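Local coordinates for protein glutathione s-transferase (Haemonchus contortus, PDB 2WS2) that probably catalyses the conjugation of glutathione to electrophilic substrates, releasing halide from organic halides, at residues T137-E142 / G146-D151. Sequence-based numbering, arbitrary orientation.
Sequences TKILKE and GYLVGD
Leu148 reaches back against Ile139 and Leu140 near the end of helix 118-143, where the chain reverses into the loop leading to helix 155-162 in the all-helical C-terminal domain of the glutathione transferase fold. The contact is tight at the two leucines and the isoleucine. Leu148 CD2 is shared by neighbouring residues of the helix, lying 3.8 Å from Ile139 CG2 and 4.0 Å from Leu140 CD2. With CG2 anti to the backbone N (chi1 -66° for CG1), Ile139 turns this methyl onto the loop backbone, and the side chain meets that of Leu148 at a slant. Leu140 CD2 also lies against the Gly146 carbonyl, 3.7 Å from Gly146 O. No hydrogen bond joins the two segments; methyl groups meet one another and two loop carbonyls. The buried side is completed by Ile91 of helix 82-100 against Ile139, and by His182 of helix 177-186 against both leucines.

The contact is looser at Tyr147, whose side chain comes no nearer than 6.2 Å to segment 137-142. Tyr147 CB leaves the backbone away from the helix, and its ring makes a cation-pi interaction with Lys185. Polar ties from outside the two segments fix the loop backbone: Asn143 ND2 donates to the carbonyls of Tyr147 and Gly150, while Asp157 OD1, in helix 155-162, accepts from Leu148 N. On the other side of the helix, Lys138 and Lys141 are in solvent. The closest approach across the interface puts Ile139 CG2 just 3.2 Å from Leu148 O.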
loop_
_atom_site.group_PDB
_atom_site.type_symbol
_atom_site.label_atom_id
_atom_site.label_comp_id
_atom_site.label_asym_id
_atom_site.label_seq_id
_atom_site.Cartn_x
_atom_site.Cartn_y
_atom_site.Cartn_z
ATOM N N THR A 137 10.415 6.327 16.527
ATOM C CA THR A 137 11.549 6.609 17.452
ATOM C C THR A 137 12.072 5.297 18.082
ATOM O O THR A 137 13.284 5.124 18.220
ATOM C CB THR A 137 11.277 7.739 18.485
ATOM O OG1 THR A 137 12.177 7.603 19.610
ATOM C CG2 THR A 137 9.893 7.694 19.010
ATOM N N LYS A 138 11.154 4.364 18.334
ATOM C CA LYS A 138 11.453 2.978 18.753
ATOM C C LYS A 138 12.311 2.183 17.758
ATOM O O LYS A 138 13.343 1.596 18.159
ATOM C CB LYS A 138 10.154 2.216 19.090
ATOM C CG LYS A 138 9.625 2.535 20.468
ATOM C CD LYS A 138 8.095 2.625 20.497
ATOM C CE LYS A 138 7.527 2.990 21.871
ATOM N NZ LYS A 138 8.486 3.650 22.850
ATOM N N ILE A 139 11.915 2.179 16.476
ATOM C CA ILE A 139 12.667 1.527 15.407
ATOM C C ILE A 139 14.080 2.095 15.220
ATOM O O ILE A 139 15.049 1.356 15.010
ATOM C CB ILE A 139 11.989 1.705 14.022
ATOM C CG1 ILE A 139 10.642 0.977 13.940
ATOM C CG2 ILE A 139 12.887 1.160 12.949
ATOM C CD1 ILE A 139 9.872 1.354 12.655
ATOM N N LEU A 140 14.176 3.421 15.234
ATOM C CA LEU A 140 15.467 4.055 15.179
ATOM C C LEU A 140 16.344 3.512 16.315
ATOM O O LEU A 140 17.418 3.040 16.055
ATOM C CB LEU A 140 15.352 5.586 15.247
ATOM C CG LEU A 140 14.774 6.357 14.053
ATOM C CD1 LEU A 140 14.996 7.859 14.244
ATOM C CD2 LEU A 140 15.338 5.934 12.734
ATOM N N LYS A 141 15.848 3.571 17.545
ATOM C CA LYS A 141 16.585 3.166 18.751
ATOM C C LYS A 141 17.124 1.723 18.654
ATOM O O LYS A 141 18.307 1.469 18.829
ATOM C CB LYS A 141 15.692 3.361 19.980
ATOM C CG LYS A 141 16.367 3.127 21.326
ATOM C CD LYS A 141 15.333 2.790 22.425
ATOM C CE LYS A 141 15.991 2.508 23.790
ATOM N NZ LYS A 141 17.064 1.444 23.700
ATOM N N GLU A 142 16.245 0.777 18.346
ATOM C CA GLU A 142 16.670 -0.606 18.175
ATOM C C GLU A 142 17.713 -0.823 17.062
ATOM O O GLU A 142 18.750 -1.424 17.300
ATOM C CB GLU A 142 15.444 -1.498 18.008
ATOM C CG GLU A 142 14.549 -1.418 19.226
ATOM C CD GLU A 142 13.099 -1.684 18.929
ATOM O OE1 GLU A 142 12.533 -0.989 18.047
ATOM O OE2 GLU A 142 12.513 -2.569 19.594
ATOM N N GLY A 146 21.339 5.195 13.040
ATOM C CA GLY A 146 20.705 6.392 12.492
ATOM C C GLY A 146 19.583 6.083 11.472
ATOM O O GLY A 146 18.656 6.885 11.325
ATOM N N TYR A 147 19.683 4.951 10.754
ATOM C CA TYR A 147 18.677 4.560 9.700
ATOM C C TYR A 147 17.581 3.623 10.203
ATOM O O TYR A 147 17.722 2.999 11.230
ATOM C CB TYR A 147 19.361 3.841 8.539
ATOM C CG TYR A 147 20.387 4.662 7.803
ATOM C CD1 TYR A 147 21.742 4.393 7.935
ATOM C CD2 TYR A 147 20.004 5.713 6.967
ATOM C CE1 TYR A 147 22.706 5.158 7.254
ATOM C CE2 TYR A 147 20.955 6.487 6.294
ATOM C CZ TYR A 147 22.301 6.210 6.442
ATOM O OH TYR A 147 23.240 6.979 5.763
ATOM N N LEU A 148 16.491 3.471 9.439
ATOM C CA LEU A 148 15.377 2.686 9.950
ATOM C C LEU A 148 15.619 1.175 9.890
ATOM O O LEU A 148 15.129 0.428 10.734
ATOM C CB LEU A 148 14.037 3.076 9.290
ATOM C CG LEU A 148 13.247 4.352 9.634
ATOM C CD1 LEU A 148 12.435 4.777 8.381
ATOM C CD2 LEU A 148 12.319 4.228 10.822
ATOM N N VAL A 149 16.401 0.734 8.919
ATOM C CA VAL A 149 16.489 -0.691 8.577
ATOM C C VAL A 149 17.888 -0.896 7.992
ATOM O O VAL A 149 18.309 -0.192 7.081
ATOM C CB VAL A 149 15.354 -1.076 7.550
ATOM C CG1 VAL A 149 15.431 -2.535 7.157
ATOM C CG2 VAL A 149 13.993 -0.753 8.125
ATOM N N GLY A 150 18.639 -1.818 8.571
ATOM C CA GLY A 150 20.010 -2.072 8.125
ATOM C C GLY A 150 20.841 -0.841 8.396
ATOM O O GLY A 150 20.627 -0.165 9.398
ATOM N N ASP A 151 21.746 -0.499 7.489
ATOM C CA ASP A 151 22.614 0.685 7.699
ATOM C C ASP A 151 23.030 1.435 6.434
ATOM O O ASP A 151 24.153 1.971 6.336
ATOM C CB ASP A 151 23.853 0.296 8.506
ATOM C CG ASP A 151 24.414 -1.023 8.099
ATOM O OD1 ASP A 151 24.901 -1.166 6.951
ATOM O OD2 ASP A 151 24.368 -1.917 8.961
#